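Local atomic coordinates of iron transport multicopper oxidase FET3 (Saccharomyces cerevisiae, PDB entry 1ZPU), a protein that oxidises ferrous to ferric iron with oxygen, using four copper ions, so that the iron permease FTR1 can carry it into the yeast cell. Residues 344-358 against 505-517. Residues are numbered along the deposited sequence; the frame is centred on the assembly and turned at random.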
ATOM      1  N   PRO A 344     -10.381 -15.909   7.563  1.00 68.75           N
ATOM      2  CA  PRO A 344     -11.206 -17.099   7.549  1.00 68.86           C
ATOM      3  C   PRO A 344     -10.393 -18.399   7.441  1.00 68.98           C
ATOM      4  O   PRO A 344      -9.177 -18.357   7.223  1.00 68.94           O
ATOM      5  CB  PRO A 344     -12.068 -16.897   6.305  1.00 68.94           C
ATOM      6  CG  PRO A 344     -11.269 -16.046   5.418  1.00 68.50           C
ATOM      7  CD  PRO A 344     -10.289 -15.289   6.231  1.00 68.69           C
ATOM      8  N   LYS A 345     -11.070 -19.537   7.601  1.00 69.09           N
ATOM      9  CA  LYS A 345     -10.426 -20.855   7.523  1.00 69.12           C
ATOM     10  C   LYS A 345     -10.090 -21.278   6.090  1.00 69.16           C
ATOM     11  O   LYS A 345      -9.256 -22.165   5.871  1.00 69.18           O
ATOM     12  CB  LYS A 345     -11.306 -21.918   8.188  1.00 69.14           C
ATOM     13  CG  LYS A 345     -11.033 -22.115   9.683  1.00 69.40           C
ATOM     14  CD  LYS A 345     -12.132 -22.915  10.377  1.00 68.98           C
ATOM     15  CE  LYS A 345     -12.266 -22.503  11.838  1.00 68.70           C
ATOM     16  NZ  LYS A 345     -13.700 -22.525  12.278  1.00 69.52           N
ATOM     17  N   VAL A 346     -10.762 -20.650   5.126  1.00 69.12           N
ATOM     18  CA  VAL A 346     -10.555 -20.911   3.702  1.00 68.95           C
ATOM     19  C   VAL A 346     -10.502 -19.566   2.972  1.00 68.87           C
ATOM     20  O   VAL A 346     -11.390 -18.731   3.164  1.00 68.82           O
ATOM     21  CB  VAL A 346     -11.689 -21.805   3.096  1.00 68.90           C
ATOM     22  CG1 VAL A 346     -11.382 -22.175   1.649  1.00 68.31           C
ATOM     23  CG2 VAL A 346     -11.896 -23.066   3.924  1.00 68.92           C
ATOM     24  N   PRO A 347      -9.468 -19.364   2.126  1.00 68.83           N
ATOM     25  CA  PRO A 347      -9.265 -18.114   1.390  1.00 68.90           C
ATOM     26  C   PRO A 347     -10.521 -17.712   0.637  1.00 68.89           C
ATOM     27  O   PRO A 347     -11.179 -18.577   0.069  1.00 68.99           O
ATOM     28  CB  PRO A 347      -8.176 -18.476   0.380  1.00 68.96           C
ATOM     29  CG  PRO A 347      -7.466 -19.635   0.962  1.00 68.77           C
ATOM     30  CD  PRO A 347      -8.425 -20.363   1.821  1.00 68.66           C
ATOM     31  N   THR A 348     -10.840 -16.419   0.630  1.00 68.80           N
ATOM     32  CA  THR A 348     -12.051 -15.914  -0.019  1.00 68.80           C
ATOM     33  C   THR A 348     -12.229 -16.487  -1.423  1.00 68.86           C
ATOM     34  O   THR A 348     -13.257 -17.106  -1.715  1.00 68.81           O
ATOM     35  CB  THR A 348     -12.059 -14.372  -0.111  1.00 68.79           C
ATOM     36  OG1 THR A 348     -11.646 -13.806   1.137  1.00 69.38           O
ATOM     37  CG2 THR A 348     -13.454 -13.859  -0.462  1.00 68.28           C
ATOM     38  N   LEU A 349     -11.217 -16.292  -2.273  1.00 68.71           N
ATOM     39  CA  LEU A 349     -11.261 -16.765  -3.660  1.00 68.68           C
ATOM     40  C   LEU A 349     -11.535 -18.269  -3.778  1.00 68.87           C
ATOM     41  O   LEU A 349     -12.322 -18.702  -4.622  1.00 68.94           O
ATOM     42  CB  LEU A 349      -9.981 -16.381  -4.409  1.00 68.63           C
ATOM     43  CG  LEU A 349      -9.824 -16.730  -5.893  1.00 68.24           C
ATOM     44  CD1 LEU A 349     -10.878 -16.072  -6.761  1.00 67.48           C
ATOM     45  CD2 LEU A 349      -8.455 -16.318  -6.352  1.00 67.97           C
ATOM     46  N   MET A 350     -10.904 -19.053  -2.913  1.00 68.96           N
ATOM     47  CA  MET A 350     -11.083 -20.493  -2.915  1.00 69.08           C
ATOM     48  C   MET A 350     -12.536 -20.908  -2.661  1.00 69.17           C
ATOM     49  O   MET A 350     -12.995 -21.937  -3.190  1.00 69.07           O
ATOM     50  CB  MET A 350     -10.127 -21.142  -1.915  1.00 69.20           C
ATOM     51  CG  MET A 350      -8.755 -21.481  -2.487  1.00 69.36           C
ATOM     52  SD  MET A 350      -7.777 -20.065  -3.061  1.00 72.47           S
ATOM     53  CE  MET A 350      -6.147 -20.813  -3.168  1.00 70.48           C
ATOM     54  N   THR A 351     -13.266 -20.114  -1.876  1.00 69.19           N
ATOM     55  CA  THR A 351     -14.674 -20.443  -1.628  1.00 69.34           C
ATOM     56  C   THR A 351     -15.556 -20.012  -2.793  1.00 69.27           C
ATOM     57  O   THR A 351     -16.456 -20.760  -3.178  1.00 69.45           O
ATOM     58  CB  THR A 351     -15.245 -19.988  -0.238  1.00 69.27           C
ATOM     59  OG1 THR A 351     -15.974 -18.762  -0.364  1.00 69.99           O
ATOM     60  CG2 THR A 351     -14.157 -19.854   0.815  1.00 69.24           C
ATOM     61  N   VAL A 352     -15.289 -18.846  -3.384  1.00 69.11           N
ATOM     62  CA  VAL A 352     -16.023 -18.443  -4.599  1.00 69.05           C
ATOM     63  C   VAL A 352     -15.845 -19.446  -5.757  1.00 69.08           C
ATOM     64  O   VAL A 352     -16.796 -19.734  -6.498  1.00 68.96           O
ATOM     65  CB  VAL A 352     -15.773 -16.952  -5.047  1.00 68.76           C
ATOM     66  CG1 VAL A 352     -14.712 -16.280  -4.230  1.00 68.89           C
ATOM     67  CG2 VAL A 352     -15.488 -16.846  -6.547  1.00 68.39           C
ATOM     68  N   LEU A 353     -14.643 -20.003  -5.874  1.00 69.03           N
ATOM     69  CA  LEU A 353     -14.362 -20.971  -6.925  1.00 68.96           C
ATOM     70  C   LEU A 353     -14.906 -22.374  -6.657  1.00 69.10           C
ATOM     71  O   LEU A 353     -14.743 -23.269  -7.491  1.00 69.35           O
ATOM     72  CB  LEU A 353     -12.866 -21.026  -7.224  1.00 68.63           C
ATOM     73  CG  LEU A 353     -12.337 -19.768  -7.912  1.00 68.59           C
ATOM     74  CD1 LEU A 353     -10.825 -19.836  -8.065  1.00 68.31           C
ATOM     75  CD2 LEU A 353     -13.011 -19.526  -9.259  1.00 68.04           C
ATOM     76  N   SER A 354     -15.559 -22.578  -5.515  1.00 69.09           N
ATOM     77  CA  SER A 354     -16.132 -23.897  -5.215  1.00 69.16           C
ATOM     78  C   SER A 354     -17.504 -23.850  -4.545  1.00 69.12           C
ATOM     79  O   SER A 354     -17.973 -24.857  -4.024  1.00 69.09           O
ATOM     80  CB  SER A 354     -15.156 -24.743  -4.388  1.00 69.15           C
ATOM     81  OG  SER A 354     -14.785 -24.066  -3.204  1.00 69.55           O
ATOM     82  N   SER A 355     -18.141 -22.683  -4.577  1.00 69.15           N
ATOM     83  CA  SER A 355     -19.479 -22.493  -4.022  1.00 69.16           C
ATOM     84  C   SER A 355     -20.556 -22.584  -5.097  1.00 69.15           C
ATOM     85  O   SER A 355     -21.749 -22.598  -4.787  1.00 69.14           O
ATOM     86  CB  SER A 355     -19.578 -21.131  -3.333  1.00 69.20           C
ATOM     87  OG  SER A 355     -19.263 -20.072  -4.228  1.00 69.41           O
ATOM     88  N   GLY A 356     -20.130 -22.628  -6.356  1.00 69.16           N
ATOM     89  CA  GLY A 356     -21.045 -22.689  -7.488  1.00 69.18           C
ATOM     90  C   GLY A 356     -21.984 -21.501  -7.571  1.00 69.22           C
ATOM     91  O   GLY A 356     -21.556 -20.362  -7.712  1.00 69.27           O
ATOM     92  N   ASP A 357     -23.275 -21.773  -7.465  1.00 69.34           N
ATOM     93  CA  ASP A 357     -24.289 -20.740  -7.640  1.00 69.50           C
ATOM     94  C   ASP A 357     -24.620 -19.985  -6.352  1.00 69.47           C
ATOM     95  O   ASP A 357     -25.448 -19.074  -6.356  1.00 69.67           O
ATOM     96  CB  ASP A 357     -25.538 -21.328  -8.301  1.00 69.62           C
ATOM     97  CG  ASP A 357     -25.287 -21.728  -9.754  1.00 70.51           C
ATOM     98  OD1 ASP A 357     -26.025 -22.597 -10.283  1.00 70.78           O
ATOM     99  OD2 ASP A 357     -24.338 -21.172 -10.365  1.00 71.45           O
ATOM    100  N   GLN A 358     -23.947 -20.344  -5.262  1.00 69.30           N
ATOM    101  CA  GLN A 358     -24.176 -19.720  -3.962  1.00 69.12           C
ATOM    102  C   GLN A 358     -23.175 -18.591  -3.685  1.00 69.18           C
ATOM    103  O   GLN A 358     -23.134 -18.018  -2.588  1.00 69.14           O
ATOM    104  CB  GLN A 358     -24.080 -20.771  -2.858  1.00 68.97           C
ATOM    105  CG  GLN A 358     -25.213 -21.760  -2.829  1.00 68.96           C
ATOM    106  CD  GLN A 358     -25.554 -22.189  -1.418  1.00 68.98           C
ATOM    107  OE1 GLN A 358     -25.379 -23.351  -1.049  1.00 68.83           O
ATOM    108  NE2 GLN A 358     -26.036 -21.241  -0.614  1.00 68.90           N
ATOM    109  N   VAL A 505      -3.929 -25.944   4.412  1.00 69.33           N
ATOM    110  CA  VAL A 505      -5.052 -24.999   4.354  1.00 69.26           C
ATOM    111  C   VAL A 505      -6.024 -25.500   3.283  1.00 69.41           C
ATOM    112  O   VAL A 505      -5.618 -25.794   2.147  1.00 69.57           O
ATOM    113  CB  VAL A 505      -4.579 -23.561   3.980  1.00 69.15           C
ATOM    114  CG1 VAL A 505      -5.767 -22.635   3.709  1.00 68.82           C
ATOM    115  CG2 VAL A 505      -3.692 -22.981   5.073  1.00 68.84           C
ATOM    116  N   ALA A 506      -7.301 -25.598   3.634  1.00 69.38           N
ATOM    117  CA  ALA A 506      -8.291 -26.166   2.720  1.00 69.34           C
ATOM    118  C   ALA A 506      -8.639 -25.235   1.555  1.00 69.38           C
ATOM    119  O   ALA A 506      -8.419 -24.024   1.616  1.00 69.03           O
ATOM    120  CB  ALA A 506      -9.554 -26.557   3.479  1.00 69.17           C
ATOM    121  N   THR A 507      -9.170 -25.838   0.490  1.00 69.53           N
ATOM    122  CA  THR A 507      -9.892 -25.118  -0.560  1.00 69.48           C
ATOM    123  C   THR A 507     -11.355 -25.608  -0.629  1.00 69.60           C
ATOM    124  O   THR A 507     -11.758 -26.322  -1.557  1.00 69.80           O
ATOM    125  CB  THR A 507      -9.225 -25.232  -1.934  1.00 69.49           C
ATOM    126  OG1 THR A 507     -10.152 -24.755  -2.920  1.00 69.50           O
ATOM    127  CG2 THR A 507      -8.817 -26.704  -2.259  1.00 69.35           C
ATOM    128  N   GLU A 508     -12.143 -25.223   0.370  1.00 69.63           N
ATOM    129  CA  GLU A 508     -13.514 -25.702   0.509  1.00 69.75           C
ATOM    130  C   GLU A 508     -14.545 -24.579   0.342  1.00 69.57           C
ATOM    131  O   GLU A 508     -14.672 -24.034  -0.751  1.00 69.76           O
ATOM    132  CB  GLU A 508     -13.660 -26.446   1.834  1.00 69.93           C
ATOM    133  CG  GLU A 508     -12.894 -27.782   1.854  1.00 70.48           C
ATOM    134  CD  GLU A 508     -13.042 -28.547   3.170  1.00 70.48           C
ATOM    135  OE1 GLU A 508     -12.502 -28.070   4.201  1.00 71.01           O
ATOM    136  OE2 GLU A 508     -13.682 -29.632   3.166  1.00 71.45           O
ATOM    137  N   GLY A 509     -15.275 -24.232   1.400  1.00 69.34           N
ATOM    138  CA  GLY A 509     -16.290 -23.177   1.317  1.00 69.22           C
ATOM    139  C   GLY A 509     -16.483 -22.443   2.630  1.00 69.27           C
ATOM    140  O   GLY A 509     -17.590 -22.394   3.171  1.00 69.25           O
ATOM    141  N   ASN A 510     -15.394 -21.854   3.120  1.00 69.33           N
ATOM    142  CA  ASN A 510     -15.299 -21.284   4.463  1.00 69.19           C
ATOM    143  C   ASN A 510     -15.722 -22.245   5.592  1.00 69.43           C
ATOM    144  O   ASN A 510     -16.919 -22.522   5.800  1.00 69.55           O
ATOM    145  CB  ASN A 510     -16.026 -19.953   4.558  1.00 68.94           C
ATOM    146  CG  ASN A 510     -15.659 -19.193   5.806  1.00 69.21           C
ATOM    147  OD1 ASN A 510     -15.149 -19.766   6.779  1.00 69.15           O
ATOM    148  ND2 ASN A 510     -15.912 -17.892   5.793  1.00 69.16           N
ATOM    149  N   ALA A 511     -14.712 -22.717   6.327  1.00 69.39           N
ATOM    150  CA  ALA A 511     -14.842 -23.784   7.305  1.00 69.06           C
ATOM    151  C   ALA A 511     -15.446 -25.013   6.628  1.00 69.27           C
ATOM    152  O   ALA A 511     -14.714 -25.761   5.977  1.00 69.29           O
ATOM    153  CB  ALA A 511     -15.651 -23.323   8.525  1.00 68.72           C
ATOM    154  N   ALA A 512     -16.774 -25.164   6.722  1.00 69.47           N
ATOM    155  CA  ALA A 512     -17.496 -26.417   6.406  1.00 69.50           C
ATOM    156  C   ALA A 512     -17.193 -27.041   5.041  1.00 69.51           C
ATOM    157  O   ALA A 512     -16.971 -26.344   4.051  1.00 69.32           O
ATOM    158  CB  ALA A 512     -19.038 -26.261   6.622  1.00 69.56           C
ATOM    159  N   ALA A 513     -17.227 -28.373   5.019  1.00 69.74           N
ATOM    160  CA  ALA A 513     -16.765 -29.189   3.895  1.00 69.74           C
ATOM    161  C   ALA A 513     -17.746 -29.223   2.728  1.00 69.72           C
ATOM    162  O   ALA A 513     -18.349 -30.273   2.456  1.00 69.67           O
ATOM    163  CB  ALA A 513     -16.465 -30.627   4.379  1.00 69.93           C
ATOM    164  N   ASN A 514     -17.902 -28.088   2.040  1.00 69.63           N
ATOM    165  CA  ASN A 514     -18.822 -27.990   0.890  1.00 69.70           C
ATOM    166  C   ASN A 514     -20.165 -28.679   1.152  1.00 69.57           C
ATOM    167  O   ASN A 514     -20.736 -29.291   0.243  1.00 69.61           O
ATOM    168  CB  ASN A 514     -18.194 -28.643  -0.360  1.00 69.78           C
ATOM    169  CG  ASN A 514     -17.223 -27.729  -1.104  1.00 70.38           C
ATOM    170  OD1 ASN A 514     -16.713 -26.732  -0.561  1.00 71.34           O
ATOM    171  ND2 ASN A 514     -16.955 -28.076  -2.364  1.00 70.05           N
ATOM    172  N   THR A 515     -20.659 -28.596   2.387  1.00 69.48           N
ATOM    173  CA  THR A 515     -21.742 -29.479   2.816  1.00 69.46           C
ATOM    174  C   THR A 515     -23.077 -28.767   3.085  1.00 69.45           C
ATOM    175  O   THR A 515     -24.114 -29.217   2.588  1.00 69.48           O
ATOM    176  CB  THR A 515     -21.291 -30.423   3.982  1.00 69.65           C
ATOM    177  OG1 THR A 515     -22.392 -31.236   4.435  1.00 68.83           O
ATOM    178  CG2 THR A 515     -20.667 -29.614   5.144  1.00 70.03           C
ATOM    179  N   LEU A 516     -23.056 -27.674   3.849  1.00 69.40           N
ATOM    180  CA  LEU A 516     -24.272 -26.887   4.086  1.00 69.44           C
ATOM    181  C   LEU A 516     -24.008 -25.424   3.753  1.00 69.50           C
ATOM    182  O   LEU A 516     -24.942 -24.628   3.621  1.00 69.73           O
ATOM    183  CB  LEU A 516     -24.768 -27.025   5.534  1.00 69.37           C
ATOM    184  CG  LEU A 516     -26.222 -26.616   5.817  1.00 69.53           C
ATOM    185  CD1 LEU A 516     -27.100 -27.826   6.228  1.00 69.63           C
ATOM    186  CD2 LEU A 516     -26.281 -25.528   6.880  1.00 69.23           C
ATOM    187  N   ASP A 517     -22.729 -25.084   3.626  1.00 69.32           N
ATOM    188  CA  ASP A 517     -22.294 -23.730   3.279  1.00 69.47           C
ATOM    189  C   ASP A 517     -22.737 -22.626   4.258  1.00 69.45           C
ATOM    190  O   ASP A 517     -22.365 -21.453   4.084  1.00 69.46           O
ATOM    191  CB  ASP A 517     -22.634 -23.377   1.816  1.00 69.54           C
ATOM    192  CG  ASP A 517     -21.464 -23.675   0.840  1.00 69.90           C
ATOM    193  OD1 ASP A 517     -20.465 -24.322   1.239  1.00 70.35           O
ATOM    194  OD2 ASP A 517     -21.541 -23.259  -0.342  1.00 69.73           O
TER
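V346, just before the short helix 348-352, pushes its side chain against the backbone of residues 506-511, which bends around it. Its two methyls divide the work: CG1, anti to the backbone N (chi1 -175°), approaches the amide of E508 and the carbonyl of A506, whereas CG2 lies 3.7 Å from A511 N and also reaches the CB of A506. Cutting V346 back to an alanine removes both methyls and is likely to open a gap inside this bend, beside E508 N, A506 O and A511 N. N510 spans V346 and its neighbours: its backbone N is 3.7 Å from V346 CB and also meets T351 CG2, while its ND2 is 4.0 Å from P344 CB. Next to it, A511 packs its CB 4.0 Å from K345 CD, while K345 NZ is hydrogen-bonded to the backbone carbonyl of L521. Beyond T351, S354 OG sits 2.8 Å from M350 O, with E508 O close by. The loop following helix 494-502 thus runs along one side of helix 348-352 in the third plastocyanin-like domain; on other sides, L349 and V352 rest on I484 of helix 481-486, and T348 touches strands 457-463 and 474-479.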